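Long-range contacts in cycloalternan-forming enzyme (Listeria monocytogenes serovar 1/2a, PDB 5F7U), which belongs to glycoside hydrolase family 31 and combines a TIM-barrel domain with several beta-rich domains, including a family 6 carbohydrate-binding module: residues L151-L156 against V187-E192; D132-N137 against S176-E181; T158-L163 against M332-V337; P202-V207 against L215-T220. The protein carries 1 engineered substitution. All blocks are in the same frame, centred on the assembly; numbering follows the deposited sequence. Where two conformers were deposited one is given.

All four contacts lie in the galactose mutarotase-like beta-sandwich region that precedes the TIM barrel. Contacts 1 and 2, their centres about 7 Å apart, bridge two layers: strands 134-140 and 148-153 on one side, strands 179-182 and 186-190 on the other. Contact 3 pairs strands within the first layer, joining 158-164 to 333-338, and contact 4 is a hairpin of the second, its centre about 14 Å from that of contact 3. The segments of contacts 1, 2 and 3 interleave along the chain, while contact 4 falls between the two halves of contact 3. Met161 and Val337 of contact 3 meet Met205 and Val207 of contact 4 in the largely apolar interior between the layers.

Contact 1. Residues L151-L156 against V187-E192; sequences LSFEDL and VTVTTE
The methyl of Thr191 faces the Phe153 ring head-on and rests over it. Thr191 CG2 lies 3.8 Å from the centroid of the Phe153 ring, only 13° off its normal, a well-centred CH-pi contact. The edge of the same ring is taken by a valine: Val189 CG1 sits in the ring plane, 3.7 Å from Phe153 CE2. A flat aromatic and two beta-branched residues suit this place, because the short, branched side chains put a methyl directly over the face and another at the rim.

The polar link also belongs to Thr191. Its hydroxyl donates to the backbone carbonyl of Leu156, with OG1 to O at 2.6 Å. The first torsion explains the double role: at chi1 68° OG1 stands between the backbone N and the carbonyl carbon, while CG2 is left anti to the carbonyl carbon and turned to the ring. OG1 in addition accepts from the backbone N of Asp193 and of Leu194, an ST turn that ties the end of strand 186-190 to the chain following it.

At the more exposed margin, Leu156 CD1 rests against the end of the Glu192 chain, 3.7 Å from its CG and no farther from the carboxylate carbon.

Just before Leu156, a classic beta bulge sets Glu154 and Asp155 both opposite Thr158. The two segments face each other across the beta sandwich, with Phe153 also packed on Leu159 of strand 158-164 and Leu194 of strand 194-200.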
loop_
_atom_site.group_PDB
_atom_site.type_symbol
_atom_site.label_atom_id
_atom_site.label_comp_id
_atom_site.label_asym_id
_atom_site.label_seq_id
_atom_site.Cartn_x
_atom_site.Cartn_y
_atom_site.Cartn_z
ATOM N N LEU A 151 28.721 -7.225 12.079
ATOM C CA LEU A 151 27.576 -6.538 12.670
ATOM C C LEU A 151 27.871 -5.053 12.666
ATOM O O LEU A 151 28.962 -4.637 13.041
ATOM C CB LEU A 151 27.341 -6.993 14.115
ATOM C CG LEU A 151 27.337 -8.485 14.452
ATOM C CD1 LEU A 151 27.101 -8.697 15.939
ATOM C CD2 LEU A 151 26.279 -9.227 13.652
ATOM N N SER A 152 26.880 -4.267 12.251
ATOM C CA SER A 152 26.969 -2.822 12.322
ATOM C C SER A 152 25.589 -2.256 12.615
ATOM O O SER A 152 24.572 -2.949 12.467
ATOM C CB SER A 152 27.542 -2.229 11.021
ATOM O OG SER A 152 26.741 -2.570 9.896
ATOM N N PHE A 153 25.559 -0.990 13.017
ATOM C CA PHE A 153 24.298 -0.327 13.331
ATOM C C PHE A 153 23.988 0.744 12.316
ATOM O O PHE A 153 24.634 1.770 12.278
ATOM C CB PHE A 153 24.346 0.229 14.767
ATOM C CG PHE A 153 24.341 -0.851 15.810
ATOM C CD1 PHE A 153 23.144 -1.472 16.181
ATOM C CD2 PHE A 153 25.546 -1.310 16.373
ATOM C CE1 PHE A 153 23.136 -2.507 17.126
ATOM C CE2 PHE A 153 25.539 -2.341 17.312
ATOM C CZ PHE A 153 24.334 -2.941 17.689
ATOM N N GLU A 154 22.990 0.493 11.477
ATOM C CA GLU A 154 22.477 1.534 10.583
ATOM C C GLU A 154 21.937 2.705 11.421
ATOM O O GLU A 154 22.097 3.866 11.060
ATOM C CB GLU A 154 21.416 0.939 9.641
ATOM C CG GLU A 154 20.916 1.881 8.545
ATOM C CD GLU A 154 19.841 2.847 9.008
ATOM O OE1 GLU A 154 19.143 2.553 10.002
ATOM O OE2 GLU A 154 19.686 3.923 8.397
ATOM N N ASP A 155 21.316 2.372 12.550
ATOM C CA ASP A 155 21.054 3.324 13.625
ATOM C C ASP A 155 21.055 2.536 14.923
ATOM O O ASP A 155 21.184 1.312 14.907
ATOM C CB ASP A 155 19.717 4.087 13.397
ATOM C CG ASP A 155 19.628 5.416 14.169
ATOM O OD1 ASP A 155 20.522 5.767 15.003
ATOM O OD2 ASP A 155 18.629 6.149 13.956
ATOM N N LEU A 156 20.932 3.218 16.057
ATOM C CA LEU A 156 21.013 2.518 17.338
ATOM C C LEU A 156 19.892 1.481 17.518
ATOM O O LEU A 156 20.003 0.578 18.340
ATOM C CB LEU A 156 21.083 3.512 18.494
ATOM C CG LEU A 156 22.280 4.485 18.421
ATOM C CD1 LEU A 156 22.287 5.361 19.659
ATOM C CD2 LEU A 156 23.603 3.730 18.273
ATOM N N VAL A 187 28.697 -13.228 23.580
ATOM C CA VAL A 187 29.008 -11.809 23.392
ATOM C C VAL A 187 27.681 -11.057 23.332
ATOM O O VAL A 187 26.753 -11.508 22.662
ATOM C CB VAL A 187 29.931 -11.545 22.162
ATOM C CG1 VAL A 187 29.376 -12.166 20.881
ATOM C CG2 VAL A 187 30.207 -10.057 21.983
ATOM N N THR A 188 27.600 -9.950 24.071
ATOM C CA THR A 188 26.408 -9.111 24.086
ATOM C C THR A 188 26.780 -7.739 23.570
ATOM O O THR A 188 27.745 -7.143 24.035
ATOM C CB THR A 188 25.794 -9.029 25.494
ATOM O OG1 THR A 188 25.504 -10.357 25.944
ATOM C CG2 THR A 188 24.500 -8.180 25.494
ATOM N N VAL A 189 25.995 -7.263 22.602
ATOM C CA VAL A 189 26.194 -5.956 21.978
ATOM C C VAL A 189 24.985 -5.100 22.314
ATOM O O VAL A 189 23.852 -5.475 22.017
ATOM C CB VAL A 189 26.394 -6.081 20.458
ATOM C CG1 VAL A 189 26.753 -4.736 19.842
ATOM C CG2 VAL A 189 27.497 -7.095 20.166
ATOM N N THR A 190 25.253 -3.956 22.925
ATOM C CA THR A 190 24.213 -3.127 23.509
ATOM C C THR A 190 24.239 -1.707 22.956
ATOM O O THR A 190 25.298 -1.091 22.852
ATOM C CB THR A 190 24.386 -3.141 25.040
ATOM O OG1 THR A 190 24.252 -4.499 25.484
ATOM C CG2 THR A 190 23.362 -2.250 25.744
ATOM N N THR A 191 23.055 -1.186 22.626
ATOM C CA THR A 191 22.883 0.250 22.390
ATOM C C THR A 191 21.757 0.734 23.308
ATOM O O THR A 191 21.165 -0.060 24.051
ATOM C CB THR A 191 22.502 0.575 20.921
ATOM O OG1 THR A 191 21.181 0.076 20.658
ATOM C CG2 THR A 191 23.499 -0.013 19.922
ATOM N N GLU A 192 21.441 2.023 23.254
ATOM C CA GLU A 192 20.299 2.513 24.022
ATOM C C GLU A 192 18.969 1.893 23.585
ATOM O O GLU A 192 18.010 1.923 24.351
ATOM C CB GLU A 192 20.226 4.031 24.027
ATOM C CG GLU A 192 20.228 4.699 22.662
ATOM C CD GLU A 192 20.391 6.213 22.773
ATOM O OE1 GLU A 192 19.511 6.939 22.282
ATOM O OE2 GLU A 192 21.392 6.682 23.363
#

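Contact 2. Residues D132-N137 against S176-E181; sequences DSITLN and SGYTVE
Tyr178 turns the edge of its phenol to the backbone of 132-137, where Ser133 N makes a weak bond to a hydroxyl whose stronger partner is the Asp129 carboxylate. The bond from Ser133 N to Tyr178 OH is 3.3 Å long with an N-H...O angle of 121°, and the backbone atom lies near the plane of the ring. A tyrosine, long and polar only at its end, can span the distance between the layers and still have its oxygen bonded. Its CG takes the position between backbone N and carbonyl carbon (chi1 61°), which swings the ring over toward 132-137. Gly177, just before it, is the centre of an inverse gamma turn, closed by a weak bond from Tyr178 N to Ser176 O; the turn leads into strand 179-182, at one margin of the beta sandwich. Ile134, on strand 134-140 of the facing layer, supplies the apolar half. Its extended branch runs alongside the ring, CD1 lying 3.7 Å from Tyr178 CE1, and the same methyl reaches Val180 CG2 at 3.8 Å. At the outer rim Ser176 OG comes within 4.1 Å of Asp132 CA, while hydrogen-bonding to the carbonyl of Gly131.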
loop_
_atom_site.group_PDB
_atom_site.type_symbol
_atom_site.label_atom_id
_atom_site.label_comp_id
_atom_site.label_asym_id
_atom_site.label_seq_id
_atom_site.Cartn_x
_atom_site.Cartn_y
_atom_site.Cartn_z
ATOM N N ASP A 132 33.374 0.814 14.651
ATOM C CA ASP A 132 32.214 1.168 13.816
ATOM C C ASP A 132 31.579 -0.097 13.233
ATOM O O ASP A 132 30.702 -0.033 12.353
ATOM C CB ASP A 132 32.638 2.125 12.688
ATOM C CG ASP A 132 33.727 1.538 11.766
ATOM O OD1 ASP A 132 34.246 0.420 12.013
ATOM O OD2 ASP A 132 34.076 2.217 10.770
ATOM N N SER A 133 32.053 -1.237 13.722
ATOM C CA SER A 133 31.647 -2.553 13.223
ATOM C C SER A 133 32.273 -3.626 14.095
ATOM O O SER A 133 33.368 -3.436 14.630
ATOM C CB SER A 133 32.121 -2.747 11.772
ATOM O OG SER A 133 31.936 -4.090 11.367
ATOM N N ILE A 134 31.588 -4.765 14.200
ATOM C CA ILE A 134 32.111 -5.911 14.948
ATOM C C ILE A 134 32.228 -7.097 13.994
ATOM O O ILE A 134 31.299 -7.361 13.227
ATOM C CB ILE A 134 31.174 -6.280 16.122
ATOM C CG1 ILE A 134 31.043 -5.102 17.096
ATOM C CG2 ILE A 134 31.686 -7.522 16.862
ATOM C CD1 ILE A 134 29.898 -5.284 18.069
ATOM N N THR A 135 33.351 -7.811 14.038
ATOM C CA THR A 135 33.520 -9.034 13.251
ATOM C C THR A 135 33.378 -10.231 14.162
ATOM O O THR A 135 34.054 -10.313 15.197
ATOM C CB THR A 135 34.929 -9.089 12.626
ATOM O OG1 THR A 135 35.123 -7.922 11.821
ATOM C CG2 THR A 135 35.151 -10.377 11.789
ATOM N N LEU A 136 32.539 -11.182 13.764
ATOM C CA LEU A 136 32.514 -12.479 14.441
ATOM C C LEU A 136 33.226 -13.473 13.538
ATOM O O LEU A 136 32.751 -13.763 12.447
ATOM C CB LEU A 136 31.066 -12.919 14.707
ATOM C CG LEU A 136 30.129 -11.937 15.434
ATOM C CD1 LEU A 136 28.741 -12.554 15.611
ATOM C CD2 LEU A 136 30.675 -11.525 16.790
ATOM N N ASN A 137 34.390 -13.949 13.974
ATOM C CA ASN A 137 35.122 -14.979 13.242
ATOM C C ASN A 137 34.514 -16.319 13.582
ATOM O O ASN A 137 34.345 -16.642 14.766
ATOM C CB ASN A 137 36.604 -14.915 13.597
ATOM C CG ASN A 137 37.270 -13.671 13.044
ATOM O OD1 ASN A 137 37.307 -13.467 11.832
ATOM N ND2 ASN A 137 37.807 -12.849 13.920
ATOM N N SER A 176 28.801 4.192 16.134
ATOM C CA SER A 176 29.749 3.751 17.152
ATOM C C SER A 176 29.154 3.659 18.553
ATOM O O SER A 176 29.821 3.192 19.488
ATOM C CB SER A 176 30.959 4.696 17.184
ATOM O OG SER A 176 31.700 4.562 15.993
ATOM N N GLY A 177 27.905 4.084 18.696
ATOM C CA GLY A 177 27.256 4.145 20.010
ATOM C C GLY A 177 26.803 2.805 20.563
ATOM O O GLY A 177 25.652 2.657 20.970
ATOM N N TYR A 178 27.698 1.826 20.578
ATOM C CA TYR A 178 27.391 0.533 21.173
ATOM C C TYR A 178 28.445 0.161 22.207
ATOM O O TYR A 178 29.543 0.733 22.223
ATOM C CB TYR A 178 27.255 -0.560 20.087
ATOM C CG TYR A 178 28.507 -0.778 19.264
ATOM C CD1 TYR A 178 29.534 -1.619 19.724
ATOM C CD2 TYR A 178 28.666 -0.151 18.020
ATOM C CE1 TYR A 178 30.694 -1.807 18.976
ATOM C CE2 TYR A 178 29.822 -0.341 17.248
ATOM C CZ TYR A 178 30.820 -1.181 17.729
ATOM O OH TYR A 178 31.970 -1.399 17.012
ATOM N N THR A 179 28.108 -0.787 23.075
ATOM C CA THR A 179 29.079 -1.367 23.992
ATOM C C THR A 179 29.059 -2.880 23.841
ATOM O O THR A 179 28.068 -3.460 23.392
ATOM C CB THR A 179 28.866 -0.919 25.456
ATOM O OG1 THR A 179 27.546 -1.253 25.877
ATOM C CG2 THR A 179 29.017 0.573 25.579
ATOM N N VAL A 180 30.180 -3.513 24.168
ATOM C CA VAL A 180 30.333 -4.949 23.968
ATOM C C VAL A 180 30.726 -5.561 25.303
ATOM O O VAL A 180 31.590 -5.017 26.008
ATOM C CB VAL A 180 31.421 -5.271 22.907
ATOM C CG1 VAL A 180 31.575 -6.771 22.691
ATOM C CG2 VAL A 180 31.115 -4.600 21.578
ATOM N N GLU A 181 30.090 -6.681 25.632
ATOM C CA GLU A 181 30.482 -7.522 26.750
ATOM C C GLU A 181 30.821 -8.892 26.173
ATOM O O GLU A 181 29.923 -9.669 25.833
ATOM C CB GLU A 181 29.340 -7.614 27.763
ATOM C CG GLU A 181 29.638 -8.477 28.978
ATOM C CD GLU A 181 30.534 -7.797 30.004
ATOM O OE1 GLU A 181 31.098 -6.718 29.716
ATOM O OE2 GLU A 181 30.672 -8.351 31.115
#

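Contact 3. Residues T158-L163 against M332-V337; sequences TLRMEL and MLDYYV
The Arg160 guanidinium is covered on both faces: Tyr336 OH stands 3.2 Å above its plane, and Glu162 OE2 lies toward the rim of the opposite face. Its edge goes to the carboxylate of Asp334. This cluster sits on one face of an antiparallel pair, strands 158-164 and 333-338 of the mutarotase-like sandwich, in which Leu159, Met161 and Leu163 form hydrogen-bonded pairs with Val337, Tyr335 and Leu333. The salt bridge is side-on, Arg160 NE to Asp334 OD1 and Arg160 NH2 to Asp334 OD2 both 2.9 Å and nearly straight. Arginine fits here because, with CG anti to the backbone N (chi1 -171°) and the chain extended as far as NE, it also runs alongside Tyr336, laying CG on the ring in a CH-pi contact. Glu162 and Asp334 point the same way, and a water donates to both, weakly to the aspartate. His172 and Asn302, bonded to Glu162 OE2 and Asp334 OD2, probably ease the closeness of the two carboxylates. The other face, built round the three hydrogen-bonded pairs, is mainly apolar and looks into the sandwich. There Met161 lays CB over the Tyr335 ring, while the tyrosine hydroxyl is held by Asn240. Bends at chi2 and chi3 then fold the flexible methionine back, bringing its CE to 3.5 Å from Tyr335 CE2.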
loop_
_atom_site.group_PDB
_atom_site.type_symbol
_atom_site.label_atom_id
_atom_site.label_comp_id
_atom_site.label_asym_id
_atom_site.label_seq_id
_atom_site.Cartn_x
_atom_site.Cartn_y
_atom_site.Cartn_z
ATOM N N THR A 158 18.629 -0.281 14.624
ATOM C CA THR A 158 18.562 -1.004 13.348
ATOM C C THR A 158 19.904 -1.710 13.136
ATOM O O THR A 158 20.922 -1.050 12.919
ATOM C CB THR A 158 18.238 -0.040 12.184
ATOM O OG1 THR A 158 16.952 0.558 12.401
ATOM C CG2 THR A 158 18.203 -0.782 10.820
ATOM N N LEU A 159 19.879 -3.041 13.232
ATOM C CA LEU A 159 21.084 -3.871 13.163
ATOM C C LEU A 159 21.271 -4.418 11.759
ATOM O O LEU A 159 20.324 -4.918 11.168
ATOM C CB LEU A 159 20.973 -5.017 14.167
ATOM C CG LEU A 159 22.035 -6.125 14.146
ATOM C CD1 LEU A 159 23.378 -5.594 14.643
ATOM C CD2 LEU A 159 21.579 -7.307 14.991
ATOM N N ARG A 160 22.489 -4.332 11.242
ATOM C CA ARG A 160 22.816 -4.880 9.926
ATOM C C ARG A 160 23.766 -6.059 10.093
ATOM O O ARG A 160 24.786 -5.949 10.771
ATOM C CB ARG A 160 23.491 -3.809 9.057
ATOM C CG ARG A 160 23.668 -4.216 7.606
ATOM C CD ARG A 160 24.475 -3.144 6.913
ATOM N NE ARG A 160 24.536 -3.345 5.477
ATOM C CZ ARG A 160 25.088 -2.465 4.643
ATOM N NH1 ARG A 160 25.630 -1.331 5.116
ATOM N NH2 ARG A 160 25.071 -2.706 3.335
ATOM N N MET A 161 23.440 -7.176 9.451
ATOM C CA MET A 161 24.303 -8.359 9.420
ATOM C C MET A 161 24.852 -8.587 8.032
ATOM O O MET A 161 24.088 -8.599 7.084
ATOM C CB MET A 161 23.482 -9.601 9.762
ATOM C CG MET A 161 23.648 -10.073 11.170
ATOM S SD MET A 161 22.822 -8.945 12.271
ATOM C CE MET A 161 21.127 -9.484 11.957
ATOM N N GLU A 162 26.167 -8.808 7.932
ATOM C CA GLU A 162 26.783 -9.051 6.637
ATOM C C GLU A 162 27.661 -10.276 6.777
ATOM O O GLU A 162 28.607 -10.296 7.587
ATOM C CB GLU A 162 27.585 -7.841 6.159
ATOM C CG GLU A 162 26.712 -6.647 5.783
ATOM C CD GLU A 162 27.547 -5.416 5.520
ATOM O OE1 GLU A 162 27.954 -4.725 6.484
ATOM O OE2 GLU A 162 27.816 -5.167 4.338
ATOM N N LEU A 163 27.301 -11.327 6.043
ATOM C CA LEU A 163 28.034 -12.592 6.161
ATOM C C LEU A 163 28.902 -12.786 4.922
ATOM O O LEU A 163 28.393 -12.732 3.788
ATOM C CB LEU A 163 27.053 -13.765 6.306
ATOM C CG LEU A 163 27.719 -15.151 6.290
ATOM C CD1 LEU A 163 28.464 -15.447 7.606
ATOM C CD2 LEU A 163 26.665 -16.210 5.979
ATOM N N MET A 332 28.340 -10.909 -0.431
ATOM C CA MET A 332 27.915 -11.185 0.949
ATOM C C MET A 332 26.388 -11.244 1.100
ATOM O O MET A 332 25.662 -10.553 0.392
ATOM C CB MET A 332 28.441 -10.101 1.900
ATOM C CG MET A 332 29.939 -10.156 2.125
ATOM S SD MET A 332 30.403 -9.084 3.505
ATOM C CE MET A 332 30.188 -7.489 2.740
ATOM N N LEU A 333 25.915 -12.052 2.048
ATOM C CA LEU A 333 24.537 -11.947 2.514
ATOM C C LEU A 333 24.441 -10.694 3.376
ATOM O O LEU A 333 25.285 -10.472 4.226
ATOM C CB LEU A 333 24.156 -13.201 3.324
ATOM C CG LEU A 333 22.834 -13.134 4.112
ATOM C CD1 LEU A 333 21.629 -13.065 3.160
ATOM C CD2 LEU A 333 22.693 -14.332 5.036
ATOM N N ASP A 334 23.397 -9.896 3.157
ATOM C CA ASP A 334 23.273 -8.579 3.793
ATOM C C ASP A 334 21.813 -8.416 4.217
ATOM O O ASP A 334 20.918 -8.345 3.365
ATOM C CB ASP A 334 23.691 -7.526 2.761
ATOM C CG ASP A 334 23.665 -6.098 3.293
ATOM O OD1 ASP A 334 23.400 -5.853 4.486
ATOM O OD2 ASP A 334 23.928 -5.196 2.471
ATOM N N TYR A 335 21.555 -8.389 5.526
ATOM C CA TYR A 335 20.164 -8.206 5.990
ATOM C C TYR A 335 20.079 -7.374 7.259
ATOM O O TYR A 335 21.064 -7.227 7.984
ATOM C CB TYR A 335 19.409 -9.546 6.126
ATOM C CG TYR A 335 19.876 -10.467 7.238
ATOM C CD1 TYR A 335 20.994 -11.279 7.061
ATOM C CD2 TYR A 335 19.170 -10.551 8.453
ATOM C CE1 TYR A 335 21.449 -12.135 8.075
ATOM C CE2 TYR A 335 19.607 -11.405 9.479
ATOM C CZ TYR A 335 20.742 -12.191 9.271
ATOM O OH TYR A 335 21.228 -13.044 10.233
ATOM N N TYR A 336 18.903 -6.808 7.498
ATOM C CA TYR A 336 18.722 -5.902 8.619
ATOM C C TYR A 336 17.610 -6.412 9.511
ATOM O O TYR A 336 16.590 -6.920 9.016
ATOM C CB TYR A 336 18.326 -4.511 8.149
ATOM C CG TYR A 336 19.301 -3.778 7.257
ATOM C CD1 TYR A 336 19.400 -4.074 5.877
ATOM C CD2 TYR A 336 20.063 -2.717 7.758
ATOM C CE1 TYR A 336 20.291 -3.362 5.053
ATOM C CE2 TYR A 336 20.939 -2.002 6.945
ATOM C CZ TYR A 336 21.046 -2.328 5.604
ATOM O OH TYR A 336 21.914 -1.570 4.839
ATOM N N VAL A 337 17.807 -6.279 10.825
ATOM C CA VAL A 337 16.712 -6.414 11.780
ATOM C C VAL A 337 16.432 -5.008 12.323
ATOM O O VAL A 337 17.292 -4.391 12.935
ATOM C CB VAL A 337 17.034 -7.418 12.914
ATOM C CG1 VAL A 337 15.891 -7.461 13.935
ATOM C CG2 VAL A 337 17.320 -8.802 12.329
HETATM O O HOH W 1 26.938 -6.058 2.033
#

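Contact 4. Residues P202-V207 against L215-T220; sequences PYRMEV and LTSEYT
Torsions along Arg204 and Glu218 bring the two residues into grip. Arg204 runs fully extended to NE and then turns (chi4 -98°), presenting NE and NH2 together to the backbone carbonyl of Glu218, at 2.9 Å and 3.0 Å from its O. The Glu218 chain, its CG anti to the carbonyl carbon and extended beyond, sends the carboxylate the other way, to Tyr203 and Met205. There Tyr203 OH donates to Glu218 OE2 at 2.7 Å, on the syn side, with ring and carboxylate planes 70° apart. OE1 of Glu218 accepts from Met205 N at 2.9 Å, approached from well above the carboxylate plane. A water joins that oxygen to Tyr203 O, and Asn240 bonds to OE2. A glutamate suits this buried spot because its two oxygens can serve so many donors at once.

The segments are the arms of the hairpin 203-209 and 214-229, nearly antiparallel. Glu206 and Ser217 form a non-hydrogen-bonded pair, Val207 and Thr216 a hydrogen-bonded one. Leu215 and Thr216 both stand opposite Val207 in a classic beta bulge, where Val207 O accepts from Leu215 N at 2.8 Å and only weakly from Thr216 N.

On the more exposed face, Arg204 NH1 forms a salt bridge with Glu206, meeting the anti lone pair of OE2 at 2.8 Å. The other oxygen, Glu206 OE1, is bonded to His208.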
loop_
_atom_site.group_PDB
_atom_site.type_symbol
_atom_site.label_atom_id
_atom_site.label_comp_id
_atom_site.label_asym_id
_atom_site.label_seq_id
_atom_site.Cartn_x
_atom_site.Cartn_y
_atom_site.Cartn_z
ATOM N N PRO A 202 26.903 -23.525 20.220
ATOM C CA PRO A 202 26.982 -23.052 18.830
ATOM C C PRO A 202 26.529 -21.596 18.689
ATOM O O PRO A 202 25.827 -21.067 19.579
ATOM C CB PRO A 202 26.020 -23.990 18.092
ATOM C CG PRO A 202 25.036 -24.394 19.127
ATOM C CD PRO A 202 25.819 -24.511 20.402
ATOM N N TYR A 203 26.966 -20.949 17.606
ATOM C CA TYR A 203 26.554 -19.586 17.294
ATOM C C TYR A 203 25.026 -19.505 17.260
ATOM O O TYR A 203 24.390 -20.312 16.608
ATOM C CB TYR A 203 27.141 -19.111 15.955
ATOM C CG TYR A 203 26.351 -17.966 15.370
ATOM C CD1 TYR A 203 26.476 -16.669 15.897
ATOM C CD2 TYR A 203 25.421 -18.187 14.338
ATOM C CE1 TYR A 203 25.709 -15.620 15.386
ATOM C CE2 TYR A 203 24.650 -17.134 13.819
ATOM C CZ TYR A 203 24.798 -15.860 14.358
ATOM O OH TYR A 203 24.036 -14.819 13.880
ATOM N N ARG A 204 24.459 -18.544 17.985
ATOM C CA ARG A 204 23.020 -18.263 17.919
ATOM C C ARG A 204 22.764 -16.855 18.407
ATOM O O ARG A 204 23.177 -16.488 19.526
ATOM C CB ARG A 204 22.219 -19.272 18.767
ATOM C CG ARG A 204 20.721 -19.105 18.611
ATOM C CD ARG A 204 19.950 -20.155 19.401
ATOM N NE ARG A 204 18.541 -19.765 19.346
ATOM C CZ ARG A 204 17.907 -19.094 20.302
ATOM N NH1 ARG A 204 18.526 -18.798 21.450
ATOM N NH2 ARG A 204 16.631 -18.764 20.120
ATOM N N MET A 205 22.075 -16.073 17.572
ATOM C CA MET A 205 21.755 -14.680 17.882
ATOM C C MET A 205 20.315 -14.519 18.370
ATOM O O MET A 205 19.394 -15.076 17.773
ATOM C CB MET A 205 21.937 -13.817 16.630
ATOM C CG MET A 205 21.645 -12.341 16.853
ATOM S SD MET A 205 21.739 -11.364 15.352
ATOM C CE MET A 205 23.494 -11.414 14.998
ATOM N N GLU A 206 20.152 -13.750 19.442
ATOM C CA GLU A 206 18.851 -13.217 19.852
ATOM C C GLU A 206 18.895 -11.707 19.791
ATOM O O GLU A 206 19.831 -11.089 20.311
ATOM C CB GLU A 206 18.514 -13.612 21.292
ATOM C CG GLU A 206 18.370 -15.105 21.531
ATOM C CD GLU A 206 18.081 -15.479 22.984
ATOM O OE1 GLU A 206 18.048 -14.608 23.884
ATOM O OE2 GLU A 206 17.928 -16.686 23.236
ATOM N N VAL A 207 17.842 -11.116 19.235
ATOM C CA VAL A 207 17.733 -9.661 19.171
ATOM C C VAL A 207 16.685 -9.245 20.205
ATOM O O VAL A 207 15.542 -9.661 20.137
ATOM C CB VAL A 207 17.350 -9.192 17.746
ATOM C CG1 VAL A 207 17.179 -7.685 17.703
ATOM C CG2 VAL A 207 18.448 -9.606 16.760
ATOM N N LEU A 215 12.743 -9.637 20.582
ATOM C CA LEU A 215 12.130 -9.256 19.305
ATOM C C LEU A 215 12.060 -10.475 18.408
ATOM O O LEU A 215 10.967 -10.905 18.042
ATOM C CB LEU A 215 12.897 -8.100 18.636
ATOM C CG LEU A 215 12.861 -6.765 19.384
ATOM C CD1 LEU A 215 13.586 -5.695 18.571
ATOM C CD2 LEU A 215 11.437 -6.326 19.722
ATOM N N THR A 216 13.222 -11.052 18.106
ATOM C CA THR A 216 13.300 -12.302 17.343
ATOM C C THR A 216 14.626 -12.987 17.609
ATOM O O THR A 216 15.533 -12.400 18.209
ATOM C CB THR A 216 13.039 -12.100 15.817
ATOM O OG1 THR A 216 12.742 -13.366 15.190
ATOM C CG2 THR A 216 14.203 -11.381 15.118
ATOM N N SER A 217 14.748 -14.225 17.168
ATOM C CA SER A 217 15.972 -14.963 17.438
ATOM C C SER A 217 16.124 -16.017 16.400
ATOM O O SER A 217 15.141 -16.443 15.797
ATOM C CB SER A 217 15.918 -15.622 18.815
ATOM O OG SER A 217 14.805 -16.485 18.930
ATOM N N GLU A 218 17.362 -16.459 16.219
ATOM C CA GLU A 218 17.615 -17.587 15.337
ATOM C C GLU A 218 17.098 -18.890 15.916
ATOM O O GLU A 218 16.875 -19.008 17.140
ATOM C CB GLU A 218 19.104 -17.664 15.012
ATOM C CG GLU A 218 19.552 -16.575 14.034
ATOM C CD GLU A 218 21.068 -16.395 14.033
ATOM O OE1 GLU A 218 21.741 -17.000 14.881
ATOM O OE2 GLU A 218 21.581 -15.642 13.181
ATOM N N TYR A 219 16.888 -19.865 15.035
ATOM C CA TYR A 219 16.336 -21.147 15.440
ATOM C C TYR A 219 17.230 -21.835 16.484
ATOM O O TYR A 219 18.456 -21.681 16.445
ATOM C CB TYR A 219 16.030 -22.037 14.235
ATOM C CG TYR A 219 14.935 -23.034 14.526
ATOM C CD1 TYR A 219 13.601 -22.618 14.701
ATOM C CD2 TYR A 219 15.222 -24.396 14.649
ATOM C CE1 TYR A 219 12.594 -23.534 14.995
ATOM C CE2 TYR A 219 14.213 -25.327 14.927
ATOM C CZ TYR A 219 12.903 -24.892 15.108
ATOM O OH TYR A 219 11.907 -25.807 15.379
ATOM N N THR A 220 16.582 -22.526 17.432
ATOM C CA THR A 220 17.194 -22.952 18.702
ATOM C C THR A 220 18.247 -24.027 18.541
ATOM O O THR A 220 19.110 -24.173 19.404
ATOM C CB THR A 220 16.151 -23.433 19.746
ATOM O OG1 THR A 220 16.768 -23.529 21.037
ATOM C CG2 THR A 220 15.547 -24.805 19.370
HETATM O O HOH W 2 22.157 -19.993 14.749
#